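Local atomic coordinates of sortase (Actinomyces oris, PDB entry 5UTT), a protein that probably acts as a sortase, a cysteine transpeptidase that cleaves sorting signals and attaches surface or pilus proteins in a Gram-positive bacterium. Residues A[26-32]-A[44-49]; A[16-20]-A[105-110]. One frame throughout, in Å; residues are numbered along the deposited sequence.

Interaction 1: A[26-32]-A[44-49]; sequences GETIGML and NMPIME
Ile29 and Gly30 both turn their backbone N-H groups toward the carbonyl of Ile47, the mark of a classic beta bulge in this antiparallel hairpin. The stronger bond, Ile29 N to Ile47 O, is 2.7 Å long and nearly straight at 171°, whereas Gly30 N reaches the same oxygen weakly at 3.4 Å. Gly30 repays Ile47 through Ile47 N to Gly30 O, 2.8 Å, with the donor well above the carbonyl plane. Beyond the bulge, Leu32 N to Met45 O measures 2.6 Å. On its other side Glu49 N meets Glu27 O at 3.0 Å, and Gly26, whose positive phi suits a residue without a side chain, gives its N-H to Glu49 O. Proline is tolerated at position 46 because it forms a non-hydrogen-bonded pair with Met31, where no N-H is needed across the hairpin.

The apolar contacts gather on the buried face. Ile47 carries CG1 anti to its carbonyl carbon and runs extended from there (chi2 167°), which lays CD1 beside Leu32 CB at 4.0 Å. Ile29 packs its CD1 near Ile47 CG2 and next to the carboxylate of Glu49, which itself bonds to His63. Phe76, Ile78 and Val103 continue this core.

The more exposed face is mixed. The extended Met31 ends with CE 3.4 Å from Asn44 O, and Thr28 sets its OG1 against the CG of Met48.

The hairpin thus satisfies part of the backbone, Met31, Pro46 and Met48 bonding on to flanking strands, while branched aliphatic groups on one face supply the water-excluding surface.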
loop_
_atom_site.group_PDB
_atom_site.type_symbol
_atom_site.label_atom_id
_atom_site.label_comp_id
_atom_site.label_asym_id
_atom_site.label_seq_id
_atom_site.Cartn_x
_atom_site.Cartn_y
_atom_site.Cartn_z
ATOM N N GLY A 26 10.200 7.904 9.564
ATOM C CA GLY A 26 9.105 8.145 10.467
ATOM C C GLY A 26 8.191 9.306 10.112
ATOM O O GLY A 26 7.207 9.499 10.796
ATOM N N GLU A 27 8.464 10.026 9.021
ATOM C CA GLU A 27 7.607 11.132 8.595
ATOM C C GLU A 27 6.463 10.552 7.763
ATOM O O GLU A 27 6.606 9.493 7.142
ATOM C CB GLU A 27 8.390 12.130 7.771
ATOM C CG GLU A 27 9.605 12.630 8.538
ATOM C CD GLU A 27 10.392 13.709 7.830
ATOM O OE1 GLU A 27 10.497 13.711 6.577
ATOM O OE2 GLU A 27 10.921 14.579 8.554
ATOM N N THR A 28 5.325 11.234 7.771
ATOM C CA THR A 28 4.107 10.691 7.132
ATOM C C THR A 28 4.110 11.033 5.636
ATOM O O THR A 28 4.460 12.166 5.244
ATOM C CB THR A 28 2.849 11.206 7.813
ATOM O OG1 THR A 28 2.898 10.843 9.217
ATOM C CG2 THR A 28 1.574 10.633 7.203
ATOM N N ILE A 29 3.744 10.044 4.849
ATOM C CA ILE A 29 3.667 10.168 3.362
ATOM C C ILE A 29 2.209 10.390 2.957
ATOM O O ILE A 29 1.903 11.113 1.985
ATOM C CB ILE A 29 4.181 8.885 2.696
ATOM C CG1 ILE A 29 5.609 8.557 3.149
ATOM C CG2 ILE A 29 4.087 9.024 1.165
ATOM C CD1 ILE A 29 6.203 7.296 2.550
ATOM N N GLY A 30 1.273 9.746 3.654
ATOM C CA GLY A 30 -0.122 9.812 3.217
ATOM C C GLY A 30 -0.974 8.896 4.060
ATOM O O GLY A 30 -0.542 8.494 5.157
ATOM N N MET A 31 -2.180 8.608 3.563
ATOM C CA MET A 31 -3.075 7.611 4.190
ATOM C C MET A 31 -3.470 6.521 3.229
ATOM O O MET A 31 -3.588 6.769 1.976
ATOM C CB MET A 31 -4.332 8.259 4.771
ATOM C CG MET A 31 -4.139 8.867 6.141
ATOM S SD MET A 31 -5.645 9.750 6.600
ATOM C CE MET A 31 -5.397 9.766 8.372
ATOM N N LEU A 32 -3.557 5.302 3.751
ATOM C CA LEU A 32 -4.005 4.186 2.959
ATOM C C LEU A 32 -5.499 3.994 3.131
ATOM O O LEU A 32 -5.987 3.853 4.244
ATOM C CB LEU A 32 -3.298 2.897 3.365
ATOM C CG LEU A 32 -3.579 1.615 2.590
ATOM C CD1 LEU A 32 -3.095 1.709 1.138
ATOM C CD2 LEU A 32 -2.955 0.431 3.318
ATOM N N ASN A 44 -8.169 4.327 7.555
ATOM C CA ASN A 44 -7.514 5.595 7.321
ATOM C C ASN A 44 -6.099 5.530 7.830
ATOM O O ASN A 44 -5.618 6.411 8.525
ATOM C CB ASN A 44 -8.309 6.770 7.912
ATOM C CG ASN A 44 -8.397 6.741 9.417
ATOM O OD1 ASN A 44 -8.234 5.716 10.056
ATOM N ND2 ASN A 44 -8.612 7.913 9.996
ATOM N N MET A 45 -5.440 4.455 7.412
ATOM C CA MET A 45 -4.188 4.074 7.968
ATOM C C MET A 45 -3.088 4.972 7.498
ATOM O O MET A 45 -2.865 5.097 6.258
ATOM C CB MET A 45 -3.928 2.618 7.573
ATOM C CG MET A 45 -2.729 1.988 8.228
ATOM S SD MET A 45 -2.681 0.218 7.891
ATOM C CE MET A 45 -1.337 -0.369 8.936
ATOM N N PRO A 46 -2.370 5.620 8.406
ATOM C CA PRO A 46 -1.243 6.473 7.941
ATOM C C PRO A 46 -0.149 5.610 7.336
ATOM O O PRO A 46 0.049 4.467 7.761
ATOM C CB PRO A 46 -0.727 7.151 9.224
ATOM C CG PRO A 46 -1.716 6.787 10.261
ATOM C CD PRO A 46 -2.414 5.560 9.877
ATOM N N ILE A 47 0.496 6.146 6.289
ATOM C CA ILE A 47 1.690 5.597 5.738
ATOM C C ILE A 47 2.887 6.460 6.090
ATOM O O ILE A 47 2.921 7.663 5.770
ATOM C CB ILE A 47 1.606 5.494 4.192
ATOM C CG1 ILE A 47 0.347 4.710 3.765
ATOM C CG2 ILE A 47 2.852 4.789 3.688
ATOM C CD1 ILE A 47 0.029 4.839 2.255
ATOM N N MET A 48 3.889 5.839 6.689
ATOM C CA MET A 48 5.117 6.557 7.109
ATOM C C MET A 48 6.366 5.959 6.508
ATOM O O MET A 48 6.388 4.770 6.186
ATOM C CB MET A 48 5.219 6.612 8.654
ATOM C CG MET A 48 4.142 7.428 9.279
ATOM S SD MET A 48 4.150 7.112 11.057
ATOM C CE MET A 48 2.568 7.783 11.507
ATOM N N GLU A 49 7.420 6.755 6.362
ATOM C CA GLU A 49 8.700 6.243 5.904
ATOM C C GLU A 49 9.312 5.286 6.920
ATOM O O GLU A 49 9.375 5.590 8.115
ATOM C CB GLU A 49 9.637 7.404 5.568
ATOM C CG GLU A 49 11.007 7.011 5.043
ATOM C CD GLU A 49 10.996 6.482 3.616
ATOM O OE1 GLU A 49 9.903 6.351 3.001
ATOM O OE2 GLU A 49 12.089 6.161 3.141
#

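Interaction 2: A[16-20]-A[105-110]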
loop_
_atom_site.group_PDB
_atom_site.type_symbol
_atom_site.label_atom_id
_atom_site.label_comp_id
_atom_site.label_asym_id
_atom_site.label_seq_id
_atom_site.Cartn_x
_atom_site.Cartn_y
_atom_site.Cartn_z
ATOM N N ALA A 16 0.862 10.814 -16.439
ATOM C CA ALA A 16 1.691 10.445 -15.307
ATOM C C ALA A 16 1.279 11.241 -14.056
ATOM O O ALA A 16 1.021 12.449 -14.108
ATOM C CB ALA A 16 3.164 10.611 -15.626
ATOM N N PRO A 17 1.206 10.547 -12.920
ATOM C CA PRO A 17 0.901 11.248 -11.675
ATOM C C PRO A 17 2.078 12.021 -11.098
ATOM O O PRO A 17 3.224 11.746 -11.438
ATOM C CB PRO A 17 0.541 10.115 -10.733
ATOM C CG PRO A 17 1.381 8.978 -11.174
ATOM C CD PRO A 17 1.435 9.115 -12.712
ATOM N N PRO A 18 1.801 12.948 -10.155
ATOM C CA PRO A 18 2.900 13.608 -9.478
ATOM C C PRO A 18 3.686 12.606 -8.633
ATOM O O PRO A 18 3.095 11.683 -8.060
ATOM C CB PRO A 18 2.212 14.663 -8.602
ATOM C CG PRO A 18 0.808 14.730 -9.058
ATOM C CD PRO A 18 0.488 13.417 -9.692
ATOM N N VAL A 19 5.006 12.781 -8.562
ATOM C CA VAL A 19 5.847 11.882 -7.802
ATOM C C VAL A 19 6.057 12.490 -6.431
ATOM O O VAL A 19 6.320 13.680 -6.314
ATOM C CB VAL A 19 7.194 11.623 -8.484
ATOM C CG1 VAL A 19 8.055 10.700 -7.628
ATOM C CG2 VAL A 19 6.973 10.979 -9.855
ATOM N N MET A 20 5.906 11.688 -5.393
ATOM C CA MET A 20 6.213 12.183 -4.046
ATOM C C MET A 20 7.729 12.263 -3.851
ATOM O O MET A 20 8.463 11.371 -4.260
ATOM C CB MET A 20 5.602 11.267 -2.992
ATOM C CG MET A 20 4.090 11.184 -2.995
ATOM S SD MET A 20 3.269 12.731 -2.638
ATOM C CE MET A 20 3.417 12.789 -0.853
ATOM N N THR A 105 -2.611 11.578 -0.508
ATOM C CA THR A 105 -1.579 12.512 -0.041
ATOM C C THR A 105 -2.202 13.891 0.064
ATOM O O THR A 105 -3.385 14.073 -0.273
ATOM C CB THR A 105 -0.378 12.518 -0.997
ATOM O OG1 THR A 105 -0.748 13.070 -2.269
ATOM C CG2 THR A 105 0.180 11.106 -1.146
ATOM N N ALA A 106 -1.436 14.870 0.521
ATOM C CA ALA A 106 -1.954 16.205 0.695
ATOM C C ALA A 106 -2.550 16.806 -0.593
ATOM O O ALA A 106 -3.508 17.586 -0.557
ATOM C CB ALA A 106 -0.889 17.112 1.254
ATOM N N LYS A 107 -1.953 16.466 -1.723
ATOM C CA LYS A 107 -2.347 17.034 -3.009
ATOM C C LYS A 107 -3.086 16.077 -3.965
ATOM O O LYS A 107 -3.779 16.498 -4.917
ATOM C CB LYS A 107 -1.064 17.572 -3.679
ATOM C CG LYS A 107 -0.360 18.625 -2.835
ATOM C CD LYS A 107 0.885 19.264 -3.472
ATOM C CE LYS A 107 1.595 20.130 -2.441
ATOM N NZ LYS A 107 2.968 20.559 -2.809
ATOM N N THR A 108 -2.971 14.783 -3.715
ATOM C CA THR A 108 -3.248 13.774 -4.734
ATOM C C THR A 108 -3.923 12.510 -4.244
ATOM O O THR A 108 -3.638 12.067 -3.159
ATOM C CB THR A 108 -1.937 13.395 -5.485
ATOM O OG1 THR A 108 -1.305 14.599 -5.954
ATOM C CG2 THR A 108 -2.222 12.421 -6.676
ATOM N N TRP A 109 -4.866 11.973 -5.014
ATOM C CA TRP A 109 -5.364 10.609 -4.799
ATOM C C TRP A 109 -4.664 9.703 -5.778
ATOM O O TRP A 109 -4.757 9.934 -6.998
ATOM C CB TRP A 109 -6.860 10.521 -5.051
ATOM C CG TRP A 109 -7.707 11.250 -4.065
ATOM C CD1 TRP A 109 -8.230 12.497 -4.206
ATOM C CD2 TRP A 109 -8.185 10.760 -2.796
ATOM N NE1 TRP A 109 -8.968 12.843 -3.095
ATOM C CE2 TRP A 109 -8.966 11.784 -2.220
ATOM C CE3 TRP A 109 -8.017 9.562 -2.093
ATOM C CZ2 TRP A 109 -9.595 11.623 -0.971
ATOM C CZ3 TRP A 109 -8.641 9.412 -0.875
ATOM C CH2 TRP A 109 -9.423 10.430 -0.339
ATOM N N TYR A 110 -3.970 8.672 -5.284
ATOM C CA TYR A 110 -3.407 7.653 -6.160
ATOM C C TYR A 110 -4.234 6.386 -6.068
ATOM O O TYR A 110 -4.381 5.808 -4.973
ATOM C CB TYR A 110 -1.988 7.323 -5.764
ATOM C CG TYR A 110 -1.008 8.462 -5.830
ATOM C CD1 TYR A 110 -0.814 9.312 -4.748
ATOM C CD2 TYR A 110 -0.195 8.651 -6.944
ATOM C CE1 TYR A 110 0.107 10.316 -4.784
ATOM C CE2 TYR A 110 0.717 9.675 -6.982
ATOM C CZ TYR A 110 0.886 10.496 -5.905
ATOM O OH TYR A 110 1.789 11.511 -5.946
#
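Pro18 O receives the phenolic hydroxyl of Tyr110 in a very short hydrogen bond, OH to O 2.5 Å, a length not to be pressed to the last tenth. The oxygen lies at the ring's edge and in its plane, in line with the hydroxyl's preferred direction of donation. A proline has no N-H to offer, but its carbonyl remains a good acceptor, and Tyr110 is long enough to reach it from the strand.

Apolar groups steady the ring. Pro17 CB comes obliquely to Tyr110 CE2 at 3.8 Å. One face is covered from its own strand: Thr108, two residues earlier and on the same side, sets its CG2 3.6 Å above the plane, offset toward the rim. The other branch of this threonine, OG1, meets Pro18 CG at 3.8 Å.

Met20 closes the far end. Its chain bends at both later torsions (chi2 -63°, chi3 -79°), curling the thioether past the Tyr110 hydroxyl until CE touches Thr105 CG2 at 3.7 Å. A flexible, unbranched methionine suits this winding path, and the methyl of Thr105 offers its end an apolar surface.

Thr105 and Thr108 flank a tight turn with type I-like angles at Ala106 and Lys107; Thr105 N donates to Thr108 O across its base, 2.9 Å, while Thr105 O accepts a bond from Arg175. Met20 has a backbone bond to Leu70. The N-terminal segment is therefore laid, without strand pairing to 105-110, beside the hairpin of strands 100-104 and 108-120, its prolines reaching across to Trp172 of strand 161-174: an extension before the first strand that packs onto the sortase beta-barrel.

In the fold
Interaction 1 lies nearer the centre of the chain and pairs the first two strands through backbone bonds, with aliphatic side chains directed to the core. Interaction 2, farther out, fixes the irregular segment 16-20 to the start of strand 108-120 and to Thr105 before its turn; a single side-chain-to-carbonyl bond and scattered van der Waals contacts replace regular pairing. The two meet at Ile29 O, which lies 3.6 Å from both Thr105 CG2 and Met20 CE. They also share the sheet: strand 28-33 neighbours strand 100-104, where a backbone hydrogen bond joins Met31 and Ser104, so the first strand helps close the barrel. Along the chain, interaction 1 is nested within the loop closed by interaction 2.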